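Long-range contacts in transcriptional regulator, LYSR family (Neisseria meningitidis, PDB 4AB5), which probably senses a small effector through this regulatory domain and controls transcription, as a MetR-like regulator linked to methionine biosynthesis: residues F78-V83 with A155-T160; R57-I62 with A187-D192; W98-F103 with I126-N131; G8-A13 with S196-F201. One frame throughout, in Å; residues are numbered along the deposited sequence.

Interaction 1: residues F78-V83 with A155-T160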
loop_
_atom_site.group_PDB
_atom_site.type_symbol
_atom_site.label_atom_id
_atom_site.label_comp_id
_atom_site.label_asym_id
_atom_site.label_seq_id
_atom_site.Cartn_x
_atom_site.Cartn_y
_atom_site.Cartn_z
ATOM N N PHE B 78 -17.591 8.585 9.772
ATOM C CA PHE B 78 -18.227 7.298 10.061
ATOM C C PHE B 78 -17.458 6.480 11.088
ATOM O O PHE B 78 -16.251 6.670 11.262
ATOM C CB PHE B 78 -18.395 6.456 8.770
ATOM C CG PHE B 78 -17.266 6.552 7.762
ATOM C CD1 PHE B 78 -16.036 5.943 8.004
ATOM C CD2 PHE B 78 -17.438 7.244 6.566
ATOM C CE1 PHE B 78 -14.996 6.034 7.073
ATOM C CE2 PHE B 78 -16.400 7.330 5.633
ATOM C CZ PHE B 78 -15.184 6.731 5.896
ATOM N N ALA B 79 -18.166 5.529 11.728
ATOM C CA ALA B 79 -17.611 4.570 12.689
ATOM C C ALA B 79 -17.691 3.155 12.081
ATOM O O ALA B 79 -18.538 2.897 11.217
ATOM C CB ALA B 79 -18.378 4.623 14.004
ATOM N N TYR B 80 -16.795 2.257 12.513
ATOM C CA TYR B 80 -16.747 0.860 12.061
ATOM C C TYR B 80 -16.057 -0.028 13.085
ATOM O O TYR B 80 -15.279 0.469 13.905
ATOM C CB TYR B 80 -16.097 0.700 10.662
ATOM C CG TYR B 80 -14.738 1.351 10.501
ATOM C CD1 TYR B 80 -13.587 0.738 10.980
ATOM C CD2 TYR B 80 -14.597 2.563 9.828
ATOM C CE1 TYR B 80 -12.335 1.335 10.841
ATOM C CE2 TYR B 80 -13.344 3.151 9.647
ATOM C CZ TYR B 80 -12.214 2.536 10.162
ATOM O OH TYR B 80 -10.969 3.101 10.011
ATOM N N GLU B 81 -16.325 -1.350 13.018
ATOM C CA GLU B 81 -15.730 -2.334 13.913
ATOM C C GLU B 81 -14.366 -2.826 13.464
ATOM O O GLU B 81 -14.147 -3.107 12.279
ATOM C CB GLU B 81 -16.689 -3.502 14.261
ATOM C CG GLU B 81 -17.186 -4.359 13.100
ATOM C CD GLU B 81 -18.397 -3.867 12.320
ATOM O OE1 GLU B 81 -18.285 -2.824 11.634
ATOM O OE2 GLU B 81 -19.421 -4.590 12.308
HETATM N N MSE B 82 -13.442 -2.880 14.431
HETATM C CA MSE B 82 -12.087 -3.394 14.287
HETATM C C MSE B 82 -12.201 -4.870 14.627
HETATM O O MSE B 82 -12.602 -5.229 15.741
HETATM C CB MSE B 82 -11.107 -2.697 15.245
HETATM C CG MSE B 82 -10.825 -1.250 14.883
HETATM SE SE MSE B 82 -9.789 -1.042 13.244
HETATM C CE MSE B 82 -8.086 -1.865 13.842
ATOM N N VAL B 83 -11.927 -5.724 13.644
ATOM C CA VAL B 83 -12.035 -7.168 13.835
ATOM C C VAL B 83 -10.661 -7.792 13.925
ATOM O O VAL B 83 -9.715 -7.305 13.295
ATOM C CB VAL B 83 -12.952 -7.877 12.794
ATOM C CG1 VAL B 83 -14.395 -7.384 12.897
ATOM C CG2 VAL B 83 -12.422 -7.735 11.364
ATOM N N ALA B 155 -5.467 -6.812 13.769
ATOM C CA ALA B 155 -6.725 -6.102 13.990
ATOM C C ALA B 155 -6.904 -5.163 12.804
ATOM O O ALA B 155 -6.047 -4.310 12.545
ATOM C CB ALA B 155 -6.687 -5.312 15.288
ATOM N N LEU B 156 -7.979 -5.362 12.044
ATOM C CA LEU B 156 -8.250 -4.549 10.862
ATOM C C LEU B 156 -9.727 -4.189 10.760
ATOM O O LEU B 156 -10.545 -4.919 11.320
ATOM C CB LEU B 156 -7.790 -5.286 9.582
ATOM C CG LEU B 156 -6.285 -5.384 9.321
ATOM C CD1 LEU B 156 -6.005 -6.370 8.210
ATOM C CD2 LEU B 156 -5.679 -4.022 8.994
ATOM N N PRO B 157 -10.105 -3.086 10.060
ATOM C CA PRO B 157 -11.539 -2.772 9.916
ATOM C C PRO B 157 -12.261 -3.931 9.230
ATOM O O PRO B 157 -11.672 -4.592 8.375
ATOM C CB PRO B 157 -11.544 -1.535 9.005
ATOM C CG PRO B 157 -10.187 -0.947 9.128
ATOM C CD PRO B 157 -9.267 -2.098 9.343
ATOM N N TYR B 158 -13.516 -4.193 9.617
ATOM C CA TYR B 158 -14.306 -5.262 9.018
ATOM C C TYR B 158 -14.395 -5.101 7.485
ATOM O O TYR B 158 -14.238 -6.088 6.763
ATOM C CB TYR B 158 -15.707 -5.352 9.671
ATOM C CG TYR B 158 -16.617 -6.355 8.996
ATOM C CD1 TYR B 158 -16.451 -7.725 9.196
ATOM C CD2 TYR B 158 -17.601 -5.941 8.102
ATOM C CE1 TYR B 158 -17.249 -8.657 8.534
ATOM C CE2 TYR B 158 -18.405 -6.863 7.436
ATOM C CZ TYR B 158 -18.233 -8.221 7.665
ATOM O OH TYR B 158 -19.010 -9.146 7.011
ATOM N N TRP B 159 -14.638 -3.863 6.995
ATOM C CA TRP B 159 -14.739 -3.598 5.560
ATOM C C TRP B 159 -13.483 -3.991 4.748
ATOM O O TRP B 159 -13.626 -4.467 3.622
ATOM C CB TRP B 159 -15.210 -2.159 5.262
ATOM C CG TRP B 159 -14.317 -1.088 5.805
ATOM C CD1 TRP B 159 -14.474 -0.411 6.976
ATOM C CD2 TRP B 159 -13.136 -0.555 5.185
ATOM N NE1 TRP B 159 -13.464 0.509 7.130
ATOM C CE2 TRP B 159 -12.614 0.425 6.056
ATOM C CE3 TRP B 159 -12.457 -0.820 3.979
ATOM C CZ2 TRP B 159 -11.455 1.151 5.757
ATOM C CZ3 TRP B 159 -11.304 -0.111 3.692
ATOM C CH2 TRP B 159 -10.816 0.865 4.573
ATOM N N THR B 160 -12.274 -3.809 5.327
ATOM C CA THR B 160 -10.983 -4.156 4.703
ATOM C C THR B 160 -10.822 -5.690 4.614
ATOM O O THR B 160 -10.336 -6.206 3.606
ATOM C CB THR B 160 -9.804 -3.599 5.546
ATOM O OG1 THR B 160 -10.122 -2.323 6.090
ATOM C CG2 THR B 160 -8.511 -3.514 4.756
HETATM O O HOH W 1 -16.823 -2.261 8.688
#

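Interaction 2: residues R57-I62 with A187-D192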
loop_
_atom_site.group_PDB
_atom_site.type_symbol
_atom_site.label_atom_id
_atom_site.label_comp_id
_atom_site.label_asym_id
_atom_site.label_seq_id
_atom_site.Cartn_x
_atom_site.Cartn_y
_atom_site.Cartn_z
ATOM N N ARG B 57 0.024 24.079 7.288
ATOM C CA ARG B 57 0.761 23.114 6.480
ATOM C C ARG B 57 -0.203 22.127 5.814
ATOM O O ARG B 57 0.213 21.372 4.931
ATOM C CB ARG B 57 1.784 22.375 7.353
ATOM C CG ARG B 57 2.839 23.265 8.007
ATOM C CD ARG B 57 4.234 23.093 7.423
ATOM N NE ARG B 57 4.749 21.725 7.534
ATOM C CZ ARG B 57 5.357 21.227 8.608
ATOM N NH1 ARG B 57 5.517 21.970 9.696
ATOM N NH2 ARG B 57 5.800 19.976 8.605
ATOM N N ALA B 58 -1.486 22.139 6.245
ATOM C CA ALA B 58 -2.574 21.292 5.738
ATOM C C ALA B 58 -3.916 22.012 5.923
ATOM O O ALA B 58 -4.042 22.846 6.821
ATOM C CB ALA B 58 -2.591 19.949 6.463
ATOM N N ASP B 59 -4.917 21.677 5.083
ATOM C CA ASP B 59 -6.253 22.297 5.095
ATOM C C ASP B 59 -7.357 21.389 5.663
ATOM O O ASP B 59 -8.356 21.894 6.181
ATOM C CB ASP B 59 -6.620 22.820 3.699
ATOM C CG ASP B 59 -5.513 23.627 3.052
ATOM O OD1 ASP B 59 -5.357 24.814 3.409
ATOM O OD2 ASP B 59 -4.782 23.062 2.210
ATOM N N LEU B 60 -7.155 20.065 5.607
ATOM C CA LEU B 60 -8.089 19.079 6.153
ATOM C C LEU B 60 -7.306 17.872 6.664
ATOM O O LEU B 60 -6.365 17.425 5.999
ATOM C CB LEU B 60 -9.129 18.670 5.103
ATOM C CG LEU B 60 -10.353 17.882 5.563
ATOM C CD1 LEU B 60 -11.573 18.305 4.778
ATOM C CD2 LEU B 60 -10.144 16.378 5.372
ATOM N N ALA B 61 -7.693 17.352 7.852
ATOM C CA ALA B 61 -7.050 16.195 8.461
ATOM C C ALA B 61 -8.032 15.067 8.782
ATOM O O ALA B 61 -9.113 15.327 9.309
ATOM C CB ALA B 61 -6.299 16.609 9.717
ATOM N N ILE B 62 -7.647 13.813 8.460
ATOM C CA ILE B 62 -8.426 12.614 8.775
ATOM C C ILE B 62 -7.918 12.158 10.145
ATOM O O ILE B 62 -6.722 11.875 10.300
ATOM C CB ILE B 62 -8.299 11.512 7.676
ATOM C CG1 ILE B 62 -8.698 12.028 6.257
ATOM C CG2 ILE B 62 -9.031 10.210 8.055
ATOM C CD1 ILE B 62 -10.168 12.661 6.051
ATOM N N ALA B 187 -11.002 16.928 10.277
ATOM C CA ALA B 187 -10.671 18.129 11.029
ATOM C C ALA B 187 -10.259 19.256 10.071
ATOM O O ALA B 187 -9.520 19.019 9.117
ATOM C CB ALA B 187 -9.540 17.831 12.005
ATOM N N ILE B 188 -10.768 20.466 10.309
ATOM C CA ILE B 188 -10.432 21.688 9.576
ATOM C C ILE B 188 -10.241 22.828 10.603
ATOM O O ILE B 188 -10.597 22.668 11.783
ATOM C CB ILE B 188 -11.477 22.073 8.480
ATOM C CG1 ILE B 188 -12.893 22.337 9.058
ATOM C CG2 ILE B 188 -11.494 21.090 7.310
ATOM C CD1 ILE B 188 -13.844 23.105 8.137
ATOM N N ARG B 189 -9.710 23.985 10.149
ATOM C CA ARG B 189 -9.563 25.164 11.000
ATOM C C ARG B 189 -10.965 25.740 11.151
ATOM O O ARG B 189 -11.787 25.574 10.254
ATOM C CB ARG B 189 -8.683 26.219 10.323
ATOM C CG ARG B 189 -7.216 25.875 10.208
ATOM C CD ARG B 189 -6.556 26.940 9.356
ATOM N NE ARG B 189 -5.363 26.448 8.667
ATOM C CZ ARG B 189 -5.364 25.888 7.462
ATOM N NH1 ARG B 189 -6.501 25.726 6.796
ATOM N NH2 ARG B 189 -4.228 25.486 6.914
ATOM N N THR B 190 -11.250 26.387 12.269
ATOM C CA THR B 190 -12.559 27.005 12.492
ATOM C C THR B 190 -12.825 28.153 11.503
ATOM O O THR B 190 -13.975 28.332 11.100
ATOM C CB THR B 190 -12.751 27.348 13.984
ATOM O OG1 THR B 190 -12.441 26.181 14.743
ATOM C CG2 THR B 190 -14.174 27.784 14.313
ATOM N N GLU B 191 -11.767 28.881 11.064
ATOM C CA GLU B 191 -11.882 29.967 10.081
ATOM C C GLU B 191 -12.361 29.421 8.729
ATOM O O GLU B 191 -13.092 30.101 8.023
ATOM C CB GLU B 191 -10.536 30.705 9.902
ATOM C CG GLU B 191 -10.632 32.051 9.172
ATOM C CD GLU B 191 -10.666 32.037 7.647
ATOM O OE1 GLU B 191 -9.737 31.461 7.035
ATOM O OE2 GLU B 191 -11.617 32.608 7.061
ATOM N N ASP B 192 -11.961 28.200 8.389
ATOM C CA ASP B 192 -12.267 27.560 7.115
ATOM C C ASP B 192 -13.627 26.847 7.033
ATOM O O ASP B 192 -13.959 26.306 5.970
ATOM C CB ASP B 192 -11.113 26.630 6.717
ATOM C CG ASP B 192 -9.841 27.331 6.279
ATOM O OD1 ASP B 192 -9.779 28.565 6.375
ATOM O OD2 ASP B 192 -8.913 26.644 5.837
#

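Interaction 3: residues W98-F103 with I126-N131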
loop_
_atom_site.group_PDB
_atom_site.type_symbol
_atom_site.label_atom_id
_atom_site.label_comp_id
_atom_site.label_asym_id
_atom_site.label_seq_id
_atom_site.Cartn_x
_atom_site.Cartn_y
_atom_site.Cartn_z
ATOM N N TRP B 98 -12.225 -12.440 21.396
ATOM C CA TRP B 98 -10.849 -12.398 21.889
ATOM C C TRP B 98 -10.722 -11.360 22.997
ATOM O O TRP B 98 -11.003 -10.178 22.772
ATOM C CB TRP B 98 -9.852 -12.081 20.762
ATOM C CG TRP B 98 -9.801 -13.079 19.641
ATOM C CD1 TRP B 98 -10.423 -14.292 19.584
ATOM C CD2 TRP B 98 -9.053 -12.955 18.423
ATOM N NE1 TRP B 98 -10.118 -14.928 18.404
ATOM C CE2 TRP B 98 -9.267 -14.136 17.678
ATOM C CE3 TRP B 98 -8.206 -11.965 17.894
ATOM C CZ2 TRP B 98 -8.702 -14.336 16.411
ATOM C CZ3 TRP B 98 -7.617 -12.182 16.655
ATOM C CH2 TRP B 98 -7.871 -13.351 15.926
ATOM N N THR B 99 -10.317 -11.799 24.200
ATOM C CA THR B 99 -10.092 -10.900 25.340
ATOM C C THR B 99 -8.691 -10.302 25.154
ATOM O O THR B 99 -7.901 -10.856 24.385
ATOM C CB THR B 99 -10.188 -11.675 26.686
ATOM O OG1 THR B 99 -9.139 -12.641 26.767
ATOM C CG2 THR B 99 -11.537 -12.354 26.895
ATOM N N ALA B 100 -8.363 -9.213 25.863
ATOM C CA ALA B 100 -7.038 -8.580 25.812
ATOM C C ALA B 100 -5.916 -9.606 26.100
ATOM O O ALA B 100 -4.891 -9.612 25.411
ATOM C CB ALA B 100 -6.973 -7.434 26.810
ATOM N N GLU B 101 -6.162 -10.517 27.068
ATOM C CA GLU B 101 -5.265 -11.599 27.497
ATOM C C GLU B 101 -4.965 -12.642 26.400
ATOM O O GLU B 101 -3.932 -13.307 26.473
ATOM C CB GLU B 101 -5.827 -12.295 28.751
ATOM C CG GLU B 101 -5.732 -11.474 30.036
ATOM C CD GLU B 101 -6.713 -10.331 30.245
ATOM O OE1 GLU B 101 -7.696 -10.222 29.474
ATOM O OE2 GLU B 101 -6.493 -9.538 31.191
ATOM N N ASP B 102 -5.854 -12.783 25.387
ATOM C CA ASP B 102 -5.675 -13.724 24.267
ATOM C C ASP B 102 -4.557 -13.301 23.300
ATOM O O ASP B 102 -4.075 -14.125 22.522
ATOM C CB ASP B 102 -6.998 -13.976 23.518
ATOM C CG ASP B 102 -8.063 -14.705 24.318
ATOM O OD1 ASP B 102 -7.709 -15.634 25.078
ATOM O OD2 ASP B 102 -9.253 -14.381 24.152
ATOM N N PHE B 103 -4.140 -12.025 23.380
ATOM C CA PHE B 103 -3.080 -11.416 22.584
ATOM C C PHE B 103 -1.684 -11.633 23.201
ATOM O O PHE B 103 -0.698 -11.496 22.483
ATOM C CB PHE B 103 -3.350 -9.908 22.418
ATOM C CG PHE B 103 -4.593 -9.557 21.632
ATOM C CD1 PHE B 103 -5.829 -9.453 22.263
ATOM C CD2 PHE B 103 -4.527 -9.319 20.260
ATOM C CE1 PHE B 103 -6.978 -9.136 21.534
ATOM C CE2 PHE B 103 -5.677 -9.005 19.532
ATOM C CZ PHE B 103 -6.892 -8.913 20.173
ATOM N N ILE B 126 -2.309 -1.602 25.838
ATOM C CA ILE B 126 -1.520 -0.677 26.669
ATOM C C ILE B 126 -2.162 -0.492 28.064
ATOM O O ILE B 126 -1.446 -0.741 29.041
ATOM C CB ILE B 126 -1.178 0.672 25.959
ATOM C CG1 ILE B 126 -0.307 0.468 24.698
ATOM C CG2 ILE B 126 -0.569 1.718 26.921
ATOM C CD1 ILE B 126 -0.439 1.566 23.792
ATOM N N PRO B 127 -3.492 -0.178 28.203
ATOM C CA PRO B 127 -4.074 -0.030 29.552
ATOM C C PRO B 127 -4.053 -1.277 30.422
ATOM O O PRO B 127 -4.111 -1.154 31.645
ATOM C CB PRO B 127 -5.509 0.444 29.285
ATOM C CG PRO B 127 -5.793 0.109 27.899
ATOM C CD PRO B 127 -4.496 0.161 27.166
ATOM N N LYS B 128 -3.967 -2.467 29.806
ATOM C CA LYS B 128 -3.914 -3.720 30.546
ATOM C C LYS B 128 -2.468 -4.176 30.744
ATOM O O LYS B 128 -2.236 -5.193 31.400
ATOM C CB LYS B 128 -4.762 -4.800 29.857
ATOM C CG LYS B 128 -6.243 -4.684 30.161
ATOM C CD LYS B 128 -6.888 -6.042 30.296
ATOM C CE LYS B 128 -8.239 -5.938 30.953
ATOM N NZ LYS B 128 -8.790 -7.277 31.283
ATOM N N ASN B 129 -1.499 -3.392 30.219
ATOM C CA ASN B 129 -0.055 -3.655 30.273
ATOM C C ASN B 129 0.344 -4.892 29.425
ATOM O O ASN B 129 1.231 -5.678 29.800
ATOM C CB ASN B 129 0.463 -3.710 31.728
ATOM C CG ASN B 129 1.956 -3.589 31.884
ATOM O OD1 ASN B 129 2.607 -2.690 31.334
ATOM N ND2 ASN B 129 2.526 -4.490 32.671
ATOM N N ILE B 130 -0.321 -5.042 28.260
ATOM C CA ILE B 130 -0.052 -6.110 27.307
ATOM C C ILE B 130 0.679 -5.510 26.096
ATOM O O ILE B 130 0.155 -4.624 25.431
ATOM C CB ILE B 130 -1.351 -6.886 26.929
ATOM C CG1 ILE B 130 -1.901 -7.665 28.152
ATOM C CG2 ILE B 130 -1.122 -7.815 25.719
ATOM C CD1 ILE B 130 -3.393 -7.886 28.192
ATOM N N ASN B 131 1.907 -5.969 25.849
ATOM C CA ASN B 131 2.743 -5.546 24.728
ATOM C C ASN B 131 3.237 -6.831 24.016
ATOM O O ASN B 131 4.335 -7.327 24.307
ATOM C CB ASN B 131 3.904 -4.661 25.221
ATOM C CG ASN B 131 4.843 -4.120 24.158
ATOM O OD1 ASN B 131 4.592 -4.183 22.953
ATOM N ND2 ASN B 131 5.945 -3.527 24.596
HETATM O O HOH W 2 -10.039 -9.381 30.132
#

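Interaction 4: residues G8-A13 with S196-F201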
loop_
_atom_site.group_PDB
_atom_site.type_symbol
_atom_site.label_atom_id
_atom_site.label_comp_id
_atom_site.label_asym_id
_atom_site.label_seq_id
_atom_site.Cartn_x
_atom_site.Cartn_y
_atom_site.Cartn_z
ATOM N N GLY B 8 -8.696 27.437 -4.817
ATOM C CA GLY B 8 -8.293 27.132 -3.450
ATOM C C GLY B 8 -7.262 26.022 -3.340
ATOM O O GLY B 8 -6.643 25.631 -4.333
ATOM N N GLU B 9 -7.076 25.510 -2.115
ATOM C CA GLU B 9 -6.111 24.466 -1.800
ATOM C C GLU B 9 -6.709 23.465 -0.838
ATOM O O GLU B 9 -7.268 23.862 0.195
ATOM C CB GLU B 9 -4.869 25.077 -1.128
ATOM C CG GLU B 9 -3.718 25.408 -2.058
ATOM C CD GLU B 9 -2.700 26.349 -1.442
ATOM O OE1 GLU B 9 -2.032 25.950 -0.459
ATOM O OE2 GLU B 9 -2.579 27.492 -1.938
ATOM N N LEU B 10 -6.565 22.162 -1.162
ATOM C CA LEU B 10 -7.000 21.094 -0.281
ATOM C C LEU B 10 -5.830 20.127 -0.071
ATOM O O LEU B 10 -5.649 19.183 -0.839
ATOM C CB LEU B 10 -8.285 20.412 -0.789
ATOM C CG LEU B 10 -8.862 19.200 -0.022
ATOM C CD1 LEU B 10 -8.862 19.394 1.495
ATOM C CD2 LEU B 10 -10.260 18.888 -0.502
ATOM N N ARG B 11 -4.996 20.436 0.945
ATOM C CA ARG B 11 -3.850 19.628 1.358
ATOM C C ARG B 11 -4.387 18.714 2.462
ATOM O O ARG B 11 -4.787 19.191 3.532
ATOM C CB ARG B 11 -2.681 20.515 1.850
ATOM C CG ARG B 11 -2.147 21.492 0.789
ATOM C CD ARG B 11 -1.281 22.596 1.374
ATOM N NE ARG B 11 -2.035 23.505 2.246
ATOM C CZ ARG B 11 -1.485 24.397 3.063
ATOM N NH1 ARG B 11 -0.169 24.535 3.117
ATOM N NH2 ARG B 11 -2.248 25.158 3.834
ATOM N N ILE B 12 -4.509 17.414 2.146
ATOM C CA ILE B 12 -5.058 16.402 3.049
ATOM C C ILE B 12 -3.969 15.766 3.911
ATOM O O ILE B 12 -3.064 15.133 3.382
ATOM C CB ILE B 12 -5.944 15.348 2.312
ATOM C CG1 ILE B 12 -7.107 16.018 1.532
ATOM C CG2 ILE B 12 -6.503 14.333 3.300
ATOM C CD1 ILE B 12 -7.328 15.491 0.180
ATOM N N ALA B 13 -4.068 15.941 5.240
ATOM C CA ALA B 13 -3.150 15.356 6.207
ATOM C C ALA B 13 -3.779 14.060 6.734
ATOM O O ALA B 13 -4.903 14.071 7.255
ATOM C CB ALA B 13 -2.880 16.329 7.339
ATOM N N SER B 196 -16.873 25.919 1.001
ATOM C CA SER B 196 -17.773 24.928 0.408
ATOM C C SER B 196 -17.120 23.615 0.020
ATOM O O SER B 196 -17.667 22.562 0.353
ATOM C CB SER B 196 -18.507 25.527 -0.790
ATOM O OG SER B 196 -17.619 26.103 -1.737
ATOM N N TYR B 197 -15.953 23.673 -0.662
ATOM C CA TYR B 197 -15.232 22.494 -1.132
ATOM C C TYR B 197 -14.761 21.582 -0.023
ATOM O O TYR B 197 -14.791 20.363 -0.202
ATOM C CB TYR B 197 -14.102 22.841 -2.107
ATOM C CG TYR B 197 -13.060 23.806 -1.589
ATOM C CD1 TYR B 197 -11.961 23.353 -0.859
ATOM C CD2 TYR B 197 -13.108 25.155 -1.924
ATOM C CE1 TYR B 197 -10.980 24.233 -0.403
ATOM C CE2 TYR B 197 -12.120 26.041 -1.497
ATOM C CZ TYR B 197 -11.064 25.579 -0.724
ATOM O OH TYR B 197 -10.091 26.445 -0.283
ATOM N N LEU B 198 -14.342 22.169 1.126
ATOM C CA LEU B 198 -13.900 21.421 2.304
ATOM C C LEU B 198 -15.066 20.608 2.827
ATOM O O LEU B 198 -14.926 19.408 3.034
ATOM C CB LEU B 198 -13.370 22.358 3.409
ATOM C CG LEU B 198 -12.052 23.086 3.140
ATOM C CD1 LEU B 198 -11.682 23.948 4.313
ATOM C CD2 LEU B 198 -10.913 22.104 2.863
ATOM N N ASN B 199 -16.232 21.251 2.961
ATOM C CA ASN B 199 -17.474 20.635 3.394
ATOM C C ASN B 199 -17.945 19.596 2.388
ATOM O O ASN B 199 -18.381 18.520 2.797
ATOM C CB ASN B 199 -18.544 21.701 3.635
ATOM C CG ASN B 199 -19.190 21.610 4.977
ATOM O OD1 ASN B 199 -20.378 21.306 5.091
ATOM N ND2 ASN B 199 -18.408 21.709 6.041
ATOM N N ASN B 200 -17.814 19.904 1.073
ATOM C CA ASN B 200 -18.211 18.993 0.012
ATOM C C ASN B 200 -17.284 17.774 -0.076
ATOM O O ASN B 200 -17.751 16.689 -0.425
ATOM C CB ASN B 200 -18.388 19.725 -1.314
ATOM C CG ASN B 200 -18.911 18.858 -2.417
ATOM O OD1 ASN B 200 -20.011 18.293 -2.368
ATOM N ND2 ASN B 200 -18.077 18.676 -3.401
ATOM N N PHE B 201 -15.989 17.928 0.286
ATOM C CA PHE B 201 -15.065 16.789 0.295
ATOM C C PHE B 201 -15.480 15.773 1.367
ATOM O O PHE B 201 -15.388 14.569 1.138
ATOM C CB PHE B 201 -13.603 17.224 0.495
ATOM C CG PHE B 201 -12.609 16.098 0.329
ATOM C CD1 PHE B 201 -12.493 15.424 -0.881
ATOM C CD2 PHE B 201 -11.779 15.721 1.380
ATOM C CE1 PHE B 201 -11.569 14.384 -1.033
ATOM C CE2 PHE B 201 -10.848 14.682 1.228
ATOM C CZ PHE B 201 -10.758 14.011 0.027
#

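Interaction 1: residues F78-V83 with A155-T160
Tyr80 turns one ring face to the edge of Trp159, whose NE1 sits 3.5 Å above the plane of the Tyr80 ring, over its centre. The two planes stand at 90°, making a T-shaped (edge-to-face) pair in which the indole N-H edge is the inserted part. Trp159 has CG between its own backbone N and carbonyl carbon (chi1 60°), a rotation that brings the indole back from the helix toward the strand. Pro157 lies alongside Tyr80, with its CB 3.5 Å from Tyr80 CE1, and the same CB covers the rim of one indole face, so the proline fills the angle between the two aromatic groups. On the same side of the sheet, selenomethionine Met82, its chain bent at chi2 and chi3, folds along the end of strand 155-157, its SE 4.1 Å from Pro157 CD and its CE 4.0 Å from Ala155 CB. Behind these side chains the strands pair antiparallel. Val83 N donates to Leu156 O at 2.8 Å, and Leu156 N returns a bond to Val83 O at 2.9 Å. Pairing carries on past the strand end, because Tyr158 N, in the first turn of the helix, donates to Glu81 O at 2.9 Å. Glu81 is linked further by a water that bonds weakly to its OE1 and to Trp159 N. With Pro157 at the N-cap, the strand passes directly into helix 158-166, a strand-to-helix junction set against long strand 72-86, as expected for the periplasmic-binding-protein-like fold of LysR effector domains.

Interaction 2: residues R57-I62 with A187-D192
Ala187 N donates to Ala61 O across 2.7 Å, an almost straight bond with 175° at the hydrogen, and Ala61 N answers with a 2.8 Å bond to Ala187 O. These two bonds define an antiparallel hydrogen-bonded pair, by which strand 171-189 joins the edge of strand 60-63 in the mixed sheet of the periplasmic-binding-protein-like domain. The two small CB methyls sit on the same face of the sheet, beside Leu53 of helix 50-54. Toward the start of strand 60-63 the contact becomes ionic. Arg189, its chain extended from CG to NE, brings its guanidinium to the loop before the strand, with Asp59 OD1 at its edge and the carboxylate and guanidinium planes turned 61° apart. NH1 of Arg189 makes a salt bridge with OD2 of Asp192 at 2.8 Å, bent and weak as a hydrogen bond, and a long one to Asp59 OD1 at 3.7 Å. The stronger partner of Asp59 is Arg11, which meets its OD2, so the carboxylate is shared between two arginines and would probably be held as the anion. Away from the alanine methyls, the CG2 branch of Ile188 touches Leu60, 3.8 Å from its CD1; the same methyl lies 3.4 Å from Asp59 O.

Interaction 3: residues W98-F103 with I126-N131
Ala100 presents its methyl to the opposite loop, where two side chains meet it: CD of Lys128 at 3.8 Å and CD1 of Ile130 at 3.9 Å. Its carbonyl is also covered by Ile130, whose CD1 comes to 3.6 Å from Ala100 O. Ile130 achieves this with CG1 anti to its carbonyl carbon (chi1 -67°), which sends the longer branch toward the 100-103 turn. Next, Glu101 bends at chi2 and brings its carboxylate across the end of Lys128 at about a right angle. Lys128 NZ donates to the syn lone pair of Glu101 OE2 at 3.2 Å, forming a salt bridge, and a water bridges the pair, donating to Glu101 OE1 at 2.6 Å and accepting from Lys128 NZ. The lysine is offered from the end of helix 119-125, which finishes in a Schellman motif: Asn129, with positive phi, is its C-prime residue, and Lys128 and Ile130 on either side of it in sequence both point toward the 100-103 turn. Asp102 looks the other way, bonding back to Thr99 N and pairing with Lys95. Phe103 comes last, its CB 4.5 Å from Ile130 CG2; the end of its side chain leads away, and the side chain packs on Leu120 and Leu125 of the helix and on Ile175 of strand 171-189.

Interaction 4: residues G8-A13 with S196-F201
Strand 8-13 and helix 196-201 run in broadly the same direction, their axes 9.6 Å apart at closest and inclined by 37°; the helix packs on one face of the sheet, with apolar side chains between. Leu10 is the central residue. With CG anti to its backbone N (chi1 177°), it spreads its two methyls to different partners. CD2 sits over the face of the Phe201 ring, 4.1 Å from its centroid and 27° off the normal, a CH-pi contact. CD1 slides past Leu198, coming to 3.7 Å from its CD2. Two residues further along the strand, Ile12 approaches the far end of the same ring from the opposite direction, its CD1 3.7 Å from Phe201 CZ, so the phenyl group is touched by Leu10 near its root and by Ile12 near its far end. At the start of the strand Tyr197 swings its hydroxyl to Gly8, OH lying 3.7 Å from Gly8 CA in plain van der Waals contact. Helix 20-33 completes the layer: Phe30 meets Phe201 edge-to-face and also touches Leu10 and Tyr197, while Leu23 packs on Ile12. Strand 8-13 itself is flanked in the sheet by parallel strands 37-42 and 60-63.

Overall arrangement
Interactions 2 and 4 share one end of the domain, their centres about 8 Å apart: strand 8-13 neighbours strand 60-63, and a probable hydrogen bond from Ala13 N to Leu60 O runs between them. Interaction 2 pairs strands through backbone bonds, with charge at its margin, whereas interaction 4 is an apolar helix-on-sheet layer. Interaction 1, nearest the chain centre, belongs to the same mixed sheet farther along and combines strand pairing with aromatic packing. Interaction 3 lies on the opposite side of the chain's centre from 2 and 4, its centre about 35 Å from that of 2, and joins two loops through a surface salt bridge above a small hydrophobic patch.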